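Local coordinates for protein beta-lactamase (Klebsiella pneumoniae, PDB 6KBY) that probably hydrolyses beta-lactam antibiotics, as a class C serine beta-lactamase, and here carries adenosine monophosphate covalently in its active-site pocket, at residues Q24-M27 and Q28-I32; V69-L72 and S73-F76; G208-K211 and K212-V216; G323-N326 and G327-A330; K348-I352 and D353-T357. One frame throughout, in Å; residues are numbered along the deposited sequence.

Contact 1: residues Q24-M27 and Q28-I32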
loop_
_atom_site.group_PDB
_atom_site.type_symbol
_atom_site.label_atom_id
_atom_site.label_comp_id
_atom_site.label_asym_id
_atom_site.label_seq_id
_atom_site.Cartn_x
_atom_site.Cartn_y
_atom_site.Cartn_z
ATOM N N GLN A 24 21.467 8.944 2.269
ATOM C CA GLN A 24 22.091 10.185 1.807
ATOM C C GLN A 24 22.543 10.105 0.357
ATOM O O GLN A 24 22.204 11.013 -0.423
ATOM C CB GLN A 24 23.175 10.657 2.779
ATOM C CG GLN A 24 22.604 11.111 4.101
ATOM C CD GLN A 24 23.671 11.646 5.022
ATOM O OE1 GLN A 24 24.812 11.181 4.999
ATOM N NE2 GLN A 24 23.318 12.642 5.824
ATOM N N PRO A 25 23.273 9.077 -0.082
ATOM C CA PRO A 25 23.602 9.004 -1.515
ATOM C C PRO A 25 22.378 8.827 -2.397
ATOM O O PRO A 25 22.326 9.393 -3.496
ATOM C CB PRO A 25 24.572 7.814 -1.595
ATOM C CG PRO A 25 25.115 7.669 -0.192
ATOM C CD PRO A 25 23.956 8.020 0.689
ATOM N N LEU A 26 21.386 8.057 -1.938
ATOM C CA LEU A 26 20.146 7.896 -2.692
ATOM C C LEU A 26 19.493 9.246 -2.969
ATOM O O LEU A 26 19.075 9.534 -4.100
ATOM C CB LEU A 26 19.195 6.998 -1.900
ATOM C CG LEU A 26 17.839 6.731 -2.549
ATOM C CD1 LEU A 26 17.963 5.700 -3.658
ATOM C CD2 LEU A 26 16.837 6.280 -1.495
ATOM N N MET A 27 19.392 10.087 -1.942
ATOM C CA MET A 27 18.746 11.383 -2.116
ATOM C C MET A 27 19.586 12.310 -2.981
ATOM O O MET A 27 19.043 13.089 -3.777
ATOM C CB MET A 27 18.493 12.025 -0.755
ATOM C CG MET A 27 17.455 11.287 0.058
ATOM S SD MET A 27 17.161 11.996 1.691
ATOM C CE MET A 27 16.474 13.598 1.263
ATOM N N GLN A 28 20.912 12.253 -2.827
ATOM C CA GLN A 28 21.799 13.084 -3.629
ATOM C C GLN A 28 21.643 12.757 -5.109
ATOM O O GLN A 28 21.360 13.637 -5.933
ATOM C CB GLN A 28 23.247 12.876 -3.163
ATOM C CG GLN A 28 24.224 13.982 -3.564
ATOM C CD GLN A 28 24.375 14.123 -5.059
ATOM O OE1 GLN A 28 24.705 13.164 -5.761
ATOM N NE2 GLN A 28 24.124 15.320 -5.557
ATOM N N LYS A 29 21.821 11.488 -5.472
ATOM C CA LYS A 29 21.888 11.171 -6.891
ATOM C C LYS A 29 20.529 11.281 -7.567
ATOM O O LYS A 29 20.465 11.623 -8.750
ATOM C CB LYS A 29 22.545 9.815 -7.124
ATOM C CG LYS A 29 21.719 8.624 -6.750
ATOM C CD LYS A 29 22.551 7.381 -7.014
ATOM C CE LYS A 29 21.706 6.143 -7.107
ATOM N NZ LYS A 29 22.549 4.948 -7.403
ATOM N N ASN A 30 19.441 11.022 -6.845
ATOM C CA ASN A 30 18.103 11.129 -7.410
ATOM C C ASN A 30 17.492 12.508 -7.220
ATOM O O ASN A 30 16.374 12.745 -7.693
ATOM C CB ASN A 30 17.180 10.070 -6.801
ATOM C CG ASN A 30 17.538 8.669 -7.233
ATOM O OD1 ASN A 30 17.270 8.274 -8.365
ATOM N ND2 ASN A 30 18.128 7.902 -6.332
ATOM N N ASN A 31 18.189 13.411 -6.538
ATOM C CA ASN A 31 17.665 14.742 -6.238
ATOM C C ASN A 31 16.314 14.679 -5.527
ATOM O O ASN A 31 15.370 15.402 -5.864
ATOM C CB ASN A 31 17.615 15.628 -7.480
ATOM C CG ASN A 31 17.559 17.089 -7.131
ATOM O OD1 ASN A 31 18.173 17.523 -6.157
ATOM N ND2 ASN A 31 16.823 17.861 -7.920
ATOM N N ILE A 32 16.222 13.798 -4.536
ATOM C CA ILE A 32 15.027 13.672 -3.708
ATOM C C ILE A 32 15.108 14.721 -2.611
ATOM O O ILE A 32 16.059 14.693 -1.818
ATOM C CB ILE A 32 14.961 12.279 -3.066
ATOM C CG1 ILE A 32 14.890 11.186 -4.134
ATOM C CG2 ILE A 32 13.791 12.195 -2.099
ATOM C CD1 ILE A 32 15.241 9.811 -3.604
#
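Asn-30 turns CG back beside its own backbone N (chi1 -69°), which folds its amide along the last helical turn onto the carbonyl of Leu-26. Its second torsion then points ND2 at Leu-26 O, 2.9 Å away, with the acceptor lying in the amide plane. The backbone N of Asn-30 also binds Leu-26 O, at 3.1 Å, so main chain and side chain of one residue close on a single carbonyl. Leu-26 CD1 packs 3.5 Å from Asn-30 ND2, and the amide thus lies against a methyl group as well as its acceptor. ND2 has a second partner in Gln-354 OE1, on helix 352-364. Met-27 bends at chi3 and brings CE to 3.3 Å from Ile-32 O, while Met-27 CG meets Ile-32 CB at 4.1 Å, the two side chains crossing at about a right angle. Ile-32 CD1 lies 4.2 Å from Leu-26 CG. These groups surround a Schellman motif that ends helix 11-30. Asn-31 takes positive phi, 55°; its N donates to Gln-28 O, and Ile-32 N donates to Met-27 O at 3.0 Å, in the carbonyl plane and on a lone pair. Strand 34-41, through Met-35, touches both Leu-26 and Met-27. The chemistry implies a helix end whose last carbonyls are satisfied, Met-27 O by the reversal of the chain and Leu-26 O by two donors of Asn-30, whose amide also ties the helix end to Gln-354.

Contact 2: residues V69-L72 and S73-F76. With AMP (adenosine monophosphate), chain B.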
loop_
_atom_site.group_PDB
_atom_site.type_symbol
_atom_site.label_atom_id
_atom_site.label_comp_id
_atom_site.label_asym_id
_atom_site.label_seq_id
_atom_site.Cartn_x
_atom_site.Cartn_y
_atom_site.Cartn_z
ATOM N N VAL A 69 1.348 8.568 -0.250
ATOM C CA VAL A 69 1.857 7.216 -0.395
ATOM C C VAL A 69 1.260 6.468 -1.573
ATOM O O VAL A 69 1.592 5.293 -1.776
ATOM C CB VAL A 69 1.752 6.408 0.912
ATOM C CG1 VAL A 69 2.568 7.100 1.996
ATOM C CG2 VAL A 69 0.303 6.247 1.342
ATOM N N GLY A 70 0.432 7.119 -2.390
ATOM C CA GLY A 70 -0.060 6.480 -3.594
ATOM C C GLY A 70 -0.629 5.102 -3.315
ATOM O O GLY A 70 -1.482 4.963 -2.441
ATOM N N SER A 71 -0.116 4.057 -3.973
ATOM C CA SER A 71 -0.716 2.723 -3.870
ATOM C C SER A 71 -0.527 2.016 -2.538
ATOM O O SER A 71 -1.126 0.948 -2.362
ATOM C CB SER A 71 -0.222 1.815 -4.980
ATOM O OG SER A 71 -0.663 2.324 -6.215
ATOM N N LEU A 72 0.259 2.536 -1.591
ATOM C CA LEU A 72 0.115 1.975 -0.254
ATOM C C LEU A 72 -1.337 2.056 0.167
ATOM O O LEU A 72 -1.802 1.218 0.944
ATOM C CB LEU A 72 1.005 2.682 0.763
ATOM C CG LEU A 72 2.508 2.585 0.525
ATOM C CD1 LEU A 72 3.274 3.069 1.742
ATOM C CD2 LEU A 72 2.876 1.164 0.176
ATOM N N SER A 73 -2.074 3.024 -0.398
ATOM C CA SER A 73 -3.488 3.185 -0.098
ATOM C C SER A 73 -4.291 1.936 -0.429
ATOM O O SER A 73 -5.314 1.681 0.212
ATOM C CB SER A 73 -4.045 4.369 -0.885
ATOM O OG SER A 73 -3.301 5.554 -0.646
ATOM N N LYS A 74 -3.860 1.160 -1.427
ATOM C CA LYS A 74 -4.610 -0.036 -1.794
ATOM C C LYS A 74 -4.680 -1.022 -0.639
ATOM O O LYS A 74 -5.661 -1.768 -0.514
ATOM C CB LYS A 74 -3.980 -0.711 -3.012
ATOM C CG LYS A 74 -3.949 0.157 -4.262
ATOM C CD LYS A 74 -3.605 -0.662 -5.500
ATOM C CE LYS A 74 -3.912 0.095 -6.782
ATOM N NZ LYS A 74 -3.198 1.400 -6.829
ATOM N N THR A 75 -3.644 -1.059 0.209
ATOM C CA THR A 75 -3.672 -1.991 1.331
ATOM C C THR A 75 -4.710 -1.585 2.367
ATOM O O THR A 75 -5.202 -2.443 3.105
ATOM C CB THR A 75 -2.292 -2.147 1.989
ATOM O OG1 THR A 75 -1.915 -0.939 2.671
ATOM C CG2 THR A 75 -1.223 -2.533 0.981
ATOM N N PHE A 76 -5.042 -0.292 2.448
ATOM C CA PHE A 76 -6.111 0.142 3.342
ATOM C C PHE A 76 -7.477 -0.269 2.808
ATOM O O PHE A 76 -8.354 -0.662 3.581
ATOM C CB PHE A 76 -6.023 1.651 3.584
ATOM C CG PHE A 76 -4.782 2.050 4.332
ATOM C CD1 PHE A 76 -3.594 2.273 3.655
ATOM C CD2 PHE A 76 -4.775 2.125 5.715
ATOM C CE1 PHE A 76 -2.435 2.600 4.340
ATOM C CE2 PHE A 76 -3.615 2.453 6.407
ATOM C CZ PHE A 76 -2.447 2.691 5.715
HETATM P P AMP B . 0.409 2.896 -7.190
HETATM O O1P AMP B . 1.218 3.925 -6.465
HETATM O O2P AMP B . 1.122 1.715 -7.794
HETATM O "O5'" AMP B . -0.509 3.596 -8.281
HETATM C "C5'" AMP B . -1.273 4.744 -7.946
HETATM C "C4'" AMP B . -0.722 5.990 -8.589
HETATM O "O4'" AMP B . -0.933 5.939 -10.027
HETATM C "C3'" AMP B . -1.385 7.292 -8.158
HETATM O "O3'" AMP B . -0.872 7.799 -6.940
HETATM C "C2'" AMP B . -1.159 8.202 -9.356
HETATM O "O2'" AMP B . 0.172 8.700 -9.367
HETATM C "C1'" AMP B . -1.313 7.211 -10.508
HETATM N N9 AMP B . -2.711 7.125 -10.969
HETATM C C8 AMP B . -3.528 6.058 -10.822
HETATM N N7 AMP B . -4.752 6.300 -11.360
HETATM C C5 AMP B . -4.725 7.552 -11.861
HETATM C C6 AMP B . -5.682 8.432 -12.564
HETATM N N6 AMP B . -6.940 8.013 -12.837
HETATM N N1 AMP B . -5.260 9.670 -12.915
HETATM C C2 AMP B . -4.011 10.098 -12.644
HETATM N N3 AMP B . -3.088 9.348 -12.009
HETATM C C4 AMP B . -3.380 8.090 -11.602
#
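Ser-73 and Gly-70 make a compact joint at the start of helix 72-86, where Ser-73 OG donates to Gly-70 O at 2.6 Å, nearly along the C=O axis. Ile-230 N is a further partner of this hydroxyl. Two residues on, Leu-72 O takes two donors from Thr-75: the backbone N at 3.0 Å, above the carbonyl plane, and OG1 at 2.8 Å, in that plane. Phe-76 presents its ring edge to the same oxygen, CD1 lying 3.4 Å from Leu-72 O. Packing is looser at Val-69, whose CG2 comes no nearer than 4.2 Å to Ser-73 OG. Lys-74 runs out extended and bends at its last torsion (chi4 57°), bringing NZ to 2.8 Å from Ser-71 OG while keeping it 3.8 Å from AMP O5'; Asn-158 OD1 and Ala-227 O also bind this amine. Ser-71 OG is covalently bonded to the AMP phosphorus, and Ser-71 N donates to O1P. The serine and lysine fit the SxxK motif of this family. The chemistry implies a serine nucleophile trapped as a phosphoryl adduct, its amide N placed as in the oxyanion hole of related serine beta-lactamases, with Lys-74 NZ hydrogen-bonded to the linking oxygen.

Contact 3: residues G208-K211 and K212-V216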
loop_
_atom_site.group_PDB
_atom_site.type_symbol
_atom_site.label_atom_id
_atom_site.label_comp_id
_atom_site.label_asym_id
_atom_site.label_seq_id
_atom_site.Cartn_x
_atom_site.Cartn_y
_atom_site.Cartn_z
ATOM N N GLY A 208 5.297 17.346 -3.224
ATOM C CA GLY A 208 6.002 16.423 -4.079
ATOM C C GLY A 208 6.669 17.155 -5.213
ATOM O O GLY A 208 6.252 18.244 -5.591
ATOM N N TYR A 209 7.723 16.568 -5.766
ATOM C CA TYR A 209 8.470 17.202 -6.846
ATOM C C TYR A 209 8.481 16.269 -8.048
ATOM O O TYR A 209 9.020 15.158 -7.973
ATOM C CB TYR A 209 9.863 17.633 -6.370
ATOM C CG TYR A 209 9.695 18.751 -5.367
ATOM C CD1 TYR A 209 9.484 18.481 -4.021
ATOM C CD2 TYR A 209 9.639 20.077 -5.785
ATOM C CE1 TYR A 209 9.260 19.497 -3.116
ATOM C CE2 TYR A 209 9.423 21.101 -4.888
ATOM C CZ TYR A 209 9.234 20.808 -3.553
ATOM O OH TYR A 209 9.008 21.817 -2.650
ATOM N N ASN A 210 7.845 16.708 -9.138
ATOM C CA ASN A 210 7.629 15.852 -10.298
ATOM C C ASN A 210 8.901 15.771 -11.142
ATOM O O ASN A 210 9.974 16.238 -10.745
ATOM C CB ASN A 210 6.378 16.279 -11.073
ATOM C CG ASN A 210 6.542 17.617 -11.786
ATOM O OD1 ASN A 210 7.637 18.176 -11.856
ATOM N ND2 ASN A 210 5.442 18.128 -12.336
ATOM N N LYS A 211 8.789 15.169 -12.331
ATOM C CA LYS A 211 9.963 14.963 -13.174
ATOM C C LYS A 211 10.613 16.274 -13.583
ATOM O O LYS A 211 11.830 16.319 -13.803
ATOM C CB LYS A 211 9.580 14.176 -14.423
ATOM C CG LYS A 211 9.258 12.727 -14.172
ATOM C CD LYS A 211 8.914 12.060 -15.485
ATOM C CE LYS A 211 8.570 10.600 -15.298
ATOM N NZ LYS A 211 8.367 9.940 -16.613
ATOM N N LYS A 212 9.831 17.339 -13.709
ATOM C CA LYS A 212 10.374 18.658 -14.000
ATOM C C LYS A 212 10.614 19.473 -12.737
ATOM O O LYS A 212 10.830 20.686 -12.819
ATOM C CB LYS A 212 9.483 19.392 -15.006
ATOM C CG LYS A 212 9.539 18.751 -16.390
ATOM C CD LYS A 212 8.668 19.450 -17.414
ATOM C CE LYS A 212 8.765 18.739 -18.766
ATOM N NZ LYS A 212 7.906 19.363 -19.804
ATOM N N ASP A 213 10.593 18.818 -11.575
ATOM C CA ASP A 213 10.901 19.440 -10.289
ATOM C C ASP A 213 9.907 20.533 -9.902
ATOM O O ASP A 213 10.237 21.445 -9.144
ATOM C CB ASP A 213 12.361 19.888 -10.191
ATOM C CG ASP A 213 13.308 18.711 -10.057
ATOM O OD1 ASP A 213 13.032 17.829 -9.210
ATOM O OD2 ASP A 213 14.308 18.648 -10.803
ATOM N N GLU A 214 8.697 20.430 -10.388
ATOM C CA GLU A 214 7.601 21.302 -9.992
ATOM C C GLU A 214 6.937 20.752 -8.731
ATOM O O GLU A 214 6.734 19.538 -8.619
ATOM C CB GLU A 214 6.560 21.372 -11.106
ATOM C CG GLU A 214 7.090 21.928 -12.425
ATOM C CD GLU A 214 6.165 21.660 -13.606
ATOM O OE1 GLU A 214 5.341 20.723 -13.537
ATOM O OE2 GLU A 214 6.264 22.396 -14.613
ATOM N N PRO A 215 6.591 21.614 -7.774
ATOM C CA PRO A 215 5.883 21.143 -6.572
ATOM C C PRO A 215 4.439 20.790 -6.899
ATOM O O PRO A 215 3.699 21.603 -7.461
ATOM C CB PRO A 215 5.969 22.340 -5.618
ATOM C CG PRO A 215 6.128 23.539 -6.526
ATOM C CD PRO A 215 6.895 23.057 -7.726
ATOM N N VAL A 216 4.039 19.564 -6.549
ATOM C CA VAL A 216 2.713 19.056 -6.883
ATOM C C VAL A 216 2.119 18.283 -5.713
ATOM O O VAL A 216 2.832 17.672 -4.906
ATOM C CB VAL A 216 2.711 18.176 -8.157
ATOM C CG1 VAL A 216 3.027 19.013 -9.396
ATOM C CG2 VAL A 216 3.695 17.029 -8.015
#
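The hairpin of strands 208-209 and 215-216 pairs Gly-208 with Val-216 and turns through a type I beta turn from Asn-210 to Asp-213, followed by a G1-type beta bulge in which Asp-213 takes positive phi. Gly-208 and Val-216 exchange two backbone bonds, the shorter from Val-216 N to Gly-208 O at 2.7 Å. Beyond them Asn-210 N reaches Glu-214 O at 3.1 Å. The Asn-210 side chain fills the bend: with CG set between backbone N and carbonyl carbon (chi1 70°), its amide lies over the turn. Asn-210 OD1 accepts from Glu-214 N at 2.9 Å, a donor above the plane of the amide carbonyl, and takes a weak bond from Lys-212 N. ND2 gives a nearly straight bond (170°) to Glu-214 OE1, also 2.9 Å, on the anti side of the carboxylate; the two planes stand 40° apart. On the face that carries Tyr-209 and Pro-215, Tyr-209 CE2 packs 3.7 Å from Pro-215 CB, while the ring edge meets Asp-213 O. The hydroxyl of Tyr-209 binds Lys-55 N, and Asp-213 forms a salt bridge with Lys-348. Backbone bonds from Tyr-209 to Gly-327 and Asn-347 place the hairpin over the ends of strands 317-325, 328-335 and 340-346.

Contact 4: residues G323-N326 and G327-A330. With AMP (adenosine monophosphate), chain B.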
loop_
_atom_site.group_PDB
_atom_site.type_symbol
_atom_site.label_atom_id
_atom_site.label_comp_id
_atom_site.label_asym_id
_atom_site.label_seq_id
_atom_site.Cartn_x
_atom_site.Cartn_y
_atom_site.Cartn_z
ATOM N N GLY A 323 4.281 2.296 -3.503
ATOM C CA GLY A 323 3.294 3.310 -3.815
ATOM C C GLY A 323 3.940 4.567 -4.350
ATOM O O GLY A 323 5.015 4.961 -3.885
ATOM N N SER A 324 3.295 5.209 -5.322
ATOM C CA SER A 324 3.844 6.430 -5.892
ATOM C C SER A 324 2.712 7.359 -6.293
ATOM O O SER A 324 1.584 6.927 -6.518
ATOM C CB SER A 324 4.691 6.164 -7.144
ATOM O OG SER A 324 5.590 5.083 -6.955
ATOM N N THR A 325 3.035 8.644 -6.381
ATOM C CA THR A 325 2.244 9.624 -7.114
ATOM C C THR A 325 3.207 10.383 -8.019
ATOM O O THR A 325 4.409 10.108 -8.042
ATOM C CB THR A 325 1.513 10.596 -6.181
ATOM O OG1 THR A 325 2.487 11.375 -5.484
ATOM C CG2 THR A 325 0.625 9.862 -5.176
ATOM N N ASN A 326 2.694 11.362 -8.769
ATOM C CA ASN A 326 3.588 12.132 -9.631
ATOM C C ASN A 326 4.703 12.791 -8.836
ATOM O O ASN A 326 5.785 13.038 -9.379
ATOM C CB ASN A 326 2.813 13.194 -10.409
ATOM C CG ASN A 326 2.000 12.611 -11.536
ATOM O OD1 ASN A 326 2.164 11.451 -11.895
ATOM N ND2 ASN A 326 1.125 13.424 -12.117
ATOM N N GLY A 327 4.462 13.091 -7.564
ATOM C CA GLY A 327 5.463 13.774 -6.777
ATOM C C GLY A 327 6.108 12.987 -5.651
ATOM O O GLY A 327 6.966 13.538 -4.964
ATOM N N PHE A 328 5.731 11.719 -5.444
ATOM C CA PHE A 328 6.142 10.982 -4.253
ATOM C C PHE A 328 6.460 9.527 -4.575
ATOM O O PHE A 328 5.892 8.936 -5.498
ATOM C CB PHE A 328 5.041 10.969 -3.181
ATOM C CG PHE A 328 4.798 12.297 -2.516
ATOM C CD1 PHE A 328 4.038 13.280 -3.137
ATOM C CD2 PHE A 328 5.292 12.544 -1.245
ATOM C CE1 PHE A 328 3.783 14.482 -2.502
ATOM C CE2 PHE A 328 5.047 13.747 -0.617
ATOM C CZ PHE A 328 4.293 14.718 -1.246
ATOM N N GLY A 329 7.336 8.939 -3.760
ATOM C CA GLY A 329 7.680 7.535 -3.888
ATOM C C GLY A 329 7.828 6.887 -2.527
ATOM O O GLY A 329 8.610 7.365 -1.692
ATOM N N ALA A 330 7.088 5.796 -2.305
ATOM C CA ALA A 330 6.979 5.146 -1.009
ATOM C C ALA A 330 7.174 3.640 -1.149
ATOM O O ALA A 330 6.957 3.055 -2.214
ATOM C CB ALA A 330 5.607 5.428 -0.383
HETATM P P AMP B . 0.409 2.896 -7.190
HETATM O O1P AMP B . 1.218 3.925 -6.465
HETATM O O2P AMP B . 1.122 1.715 -7.794
HETATM O "O5'" AMP B . -0.509 3.596 -8.281
HETATM C "C5'" AMP B . -1.273 4.744 -7.946
HETATM C "C4'" AMP B . -0.722 5.990 -8.589
HETATM O "O4'" AMP B . -0.933 5.939 -10.027
HETATM C "C3'" AMP B . -1.385 7.292 -8.158
HETATM O "O3'" AMP B . -0.872 7.799 -6.940
HETATM C "C2'" AMP B . -1.159 8.202 -9.356
HETATM O "O2'" AMP B . 0.172 8.700 -9.367
HETATM C "C1'" AMP B . -1.313 7.211 -10.508
HETATM N N9 AMP B . -2.711 7.125 -10.969
HETATM C C8 AMP B . -3.528 6.058 -10.822
HETATM N N7 AMP B . -4.752 6.300 -11.360
HETATM C C5 AMP B . -4.725 7.552 -11.861
HETATM C C6 AMP B . -5.682 8.432 -12.564
HETATM N N6 AMP B . -6.940 8.013 -12.837
HETATM N N1 AMP B . -5.260 9.670 -12.915
HETATM C C2 AMP B . -4.011 10.098 -12.644
HETATM N N3 AMP B . -3.088 9.348 -12.009
HETATM C C4 AMP B . -3.380 8.090 -11.602
#
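Gly-323 and Ala-330 are joined by backbone bonds: Ala-330 N to Gly-323 O is 2.7 Å with the donor almost in line with the carbonyl, and Gly-323 N to Ala-330 O is 3.1 Å with the donor above the carbonyl plane. Nearer the turn, Thr-325 N donates to Phe-328 O at 3.0 Å, and the CA of Ser-324 makes a CA-H...O contact with that same oxygen. Among side chains, Thr-325 OG1 stands at the ring edge of Phe-328, 3.4 Å from CD1; it takes a weak bond from Gly-327 N, and its hydrogen-bond partner outside the hairpin is Glu-68 OE1. Ligand bonds come from the main chain of Ser-324: its N donates to AMP O1P at 2.7 Å and its O accepts from AMP O3' at 2.6 Å. The first of these is probably made by the second amide of the oxyanion hole, as in related enzymes, and the second holds the ribose hydroxyl. Thr-325 CG2 comes within 3.1 Å of AMP O3', a close approach. The hydroxyl of Ser-324 is turned to Arg-355 instead. The hairpin of strands 317-325 and 328-335 lies inside the large antiparallel sheet, between strands 280-283 and 340-346, with Phe-328 against strand 67-68 and the turn reaching Tyr-209.

Contact 5: residues K348-I352 and D353-T357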
loop_
_atom_site.group_PDB
_atom_site.type_symbol
_atom_site.label_atom_id
_atom_site.label_comp_id
_atom_site.label_asym_id
_atom_site.label_seq_id
_atom_site.Cartn_x
_atom_site.Cartn_y
_atom_site.Cartn_z
ATOM N N LYS A 348 9.822 12.634 -3.891
ATOM C CA LYS A 348 10.044 12.518 -5.321
ATOM C C LYS A 348 9.805 11.059 -5.678
ATOM O O LYS A 348 10.125 10.164 -4.889
ATOM C CB LYS A 348 11.453 12.957 -5.734
ATOM C CG LYS A 348 11.734 12.790 -7.224
ATOM C CD LYS A 348 13.038 13.439 -7.635
ATOM C CE LYS A 348 12.873 14.934 -7.802
ATOM N NZ LYS A 348 12.059 15.261 -9.011
ATOM N N ASN A 349 9.201 10.830 -6.838
ATOM C CA ASN A 349 8.949 9.482 -7.342
ATOM C C ASN A 349 10.230 8.991 -8.009
ATOM O O ASN A 349 10.507 9.323 -9.166
ATOM C CB ASN A 349 7.787 9.534 -8.328
ATOM C CG ASN A 349 7.422 8.176 -8.904
ATOM O OD1 ASN A 349 8.164 7.200 -8.786
ATOM N ND2 ASN A 349 6.269 8.117 -9.556
ATOM N N TYR A 350 11.018 8.204 -7.283
ATOM C CA TYR A 350 12.238 7.603 -7.802
ATOM C C TYR A 350 12.024 6.102 -7.970
ATOM O O TYR A 350 11.085 5.523 -7.421
ATOM C CB TYR A 350 13.434 7.919 -6.891
ATOM C CG TYR A 350 13.353 7.251 -5.538
ATOM C CD1 TYR A 350 12.486 7.713 -4.552
ATOM C CD2 TYR A 350 14.140 6.147 -5.251
ATOM C CE1 TYR A 350 12.406 7.084 -3.322
ATOM C CE2 TYR A 350 14.063 5.517 -4.024
ATOM C CZ TYR A 350 13.196 5.989 -3.065
ATOM O OH TYR A 350 13.126 5.346 -1.852
ATOM N N SER A 351 12.903 5.468 -8.735
ATOM C CA SER A 351 12.577 4.154 -9.276
ATOM C C SER A 351 12.416 3.082 -8.200
ATOM O O SER A 351 13.111 3.062 -7.179
ATOM C CB SER A 351 13.589 3.722 -10.335
ATOM O OG SER A 351 14.876 3.569 -9.779
ATOM N N ILE A 352 11.479 2.177 -8.460
ATOM C CA ILE A 352 11.134 1.136 -7.500
ATOM C C ILE A 352 12.322 0.233 -7.195
ATOM O O ILE A 352 12.512 -0.186 -6.049
ATOM C CB ILE A 352 9.902 0.354 -7.991
ATOM C CG1 ILE A 352 8.634 1.160 -7.693
ATOM C CG2 ILE A 352 9.830 -1.008 -7.339
ATOM C CD1 ILE A 352 7.394 0.626 -8.372
ATOM N N ASP A 353 13.146 -0.079 -8.202
ATOM C CA ASP A 353 14.296 -0.946 -7.949
ATOM C C ASP A 353 15.192 -0.376 -6.853
ATOM O O ASP A 353 15.745 -1.125 -6.043
ATOM C CB ASP A 353 15.093 -1.178 -9.234
ATOM C CG ASP A 353 15.829 0.057 -9.688
ATOM O OD1 ASP A 353 15.155 1.038 -10.041
ATOM O OD2 ASP A 353 17.079 0.056 -9.679
ATOM N N GLN A 354 15.338 0.950 -6.805
ATOM C CA GLN A 354 16.147 1.561 -5.757
ATOM C C GLN A 354 15.473 1.463 -4.394
ATOM O O GLN A 354 16.145 1.212 -3.386
ATOM C CB GLN A 354 16.440 3.016 -6.099
ATOM C CG GLN A 354 17.279 3.188 -7.340
ATOM C CD GLN A 354 17.572 4.639 -7.591
ATOM O OE1 GLN A 354 18.515 5.194 -7.034
ATOM N NE2 GLN A 354 16.745 5.274 -8.404
ATOM N N ARG A 355 14.153 1.678 -4.335
ATOM C CA ARG A 355 13.442 1.533 -3.065
ATOM C C ARG A 355 13.641 0.136 -2.504
ATOM O O ARG A 355 13.969 -0.045 -1.323
ATOM C CB ARG A 355 11.941 1.765 -3.267
ATOM C CG ARG A 355 11.592 3.060 -3.954
ATOM C CD ARG A 355 10.092 3.244 -4.095
ATOM N NE ARG A 355 9.800 4.182 -5.171
ATOM C CZ ARG A 355 8.573 4.472 -5.600
ATOM N NH1 ARG A 355 7.510 3.915 -5.026
ATOM N NH2 ARG A 355 8.415 5.323 -6.608
ATOM N N VAL A 356 13.431 -0.869 -3.351
ATOM C CA VAL A 356 13.495 -2.258 -2.921
ATOM C C VAL A 356 14.912 -2.632 -2.506
ATOM O O VAL A 356 15.120 -3.317 -1.497
ATOM C CB VAL A 356 12.985 -3.142 -4.070
ATOM C CG1 VAL A 356 13.295 -4.595 -3.794
ATOM C CG2 VAL A 356 11.494 -2.900 -4.308
ATOM N N THR A 357 15.903 -2.191 -3.279
ATOM C CA THR A 357 17.290 -2.531 -2.976
ATOM C C THR A 357 17.724 -1.936 -1.638
ATOM O O THR A 357 18.351 -2.611 -0.810
ATOM C CB THR A 357 18.196 -2.057 -4.118
ATOM O OG1 THR A 357 17.848 -2.749 -5.324
ATOM C CG2 THR A 357 19.661 -2.321 -3.784
#
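Arg-355 clasps Tyr-350 O side-on with two nitrogens, NH2 at 2.8 Å and NE at 2.9 Å, and the oxygen lies near the guanidinium plane. Asn-349 OD1 stands at the same edge, close to NH2 but poorly angled for a hydrogen bond. Over one guanidinium face lies Ile-352 CG1, 3.9 Å from Arg-355 CZ. The aliphatic part of the arginine crosses the Tyr-350 ring obliquely, CG resting at its hydroxyl end, 3.5 Å from Tyr-350 CZ, and NE sitting over the ring centre; any cation-pi attraction is long and at most weak. A chi1 of 68° places the ring there, between backbone N and carbonyl carbon, and Gln-354 CB meets its edge. Behind this first shell, Ser-351 occupies the N-cap position of helix 352-364, yet its side chain makes no capping bond. Its hydroxyl serves the first turn differently: Ser-351 OG donates to Asp-353 OD1 at 2.6 Å, on the syn side of the carboxylate, and accepts from Gln-354 NE2 at 2.9 Å in the amide plane. The helix is then carried on by Val-356 N to Ile-352 O, and Ile-352 CG2 touches Val-356 CG2 at 3.9 Å. Further out, Arg-355 NH1 binds Ala-330 O, which with the Ser-324 hydroxyl sets the guanidinium against the strands of the active-site hairpin. Gln-354, the partner of Asn-30, and Tyr-350 both lie against helix 11-30 through Leu-26. Asp-353, Val-356 and Thr-357 touch Leu-292 of helix 288-294.

Contacts 2 and 4 both touch AMP and face each other: Gly-70 CA lies 3.8 Å from Thr-325 CG2, and their amides bind one phosphate oxygen. Contact 5 backs the second of them through Arg-355 NH2, 2.9 Å from Ser-324 OG, and so holds a second-shell place. It also reaches contact 1, where Asn-30 ND2 is 2.8 Å from Gln-354 OE1, and contact 3, through the salt bridge of Lys-348 NZ with Asp-213 OD1 at 2.8 Å. Contact 3 meets the turn of contact 4 by Tyr-209 N to Gly-327 O. Contact 1, its centre about 24 Å from that of contact 2, touches neither ligand nor nucleophile.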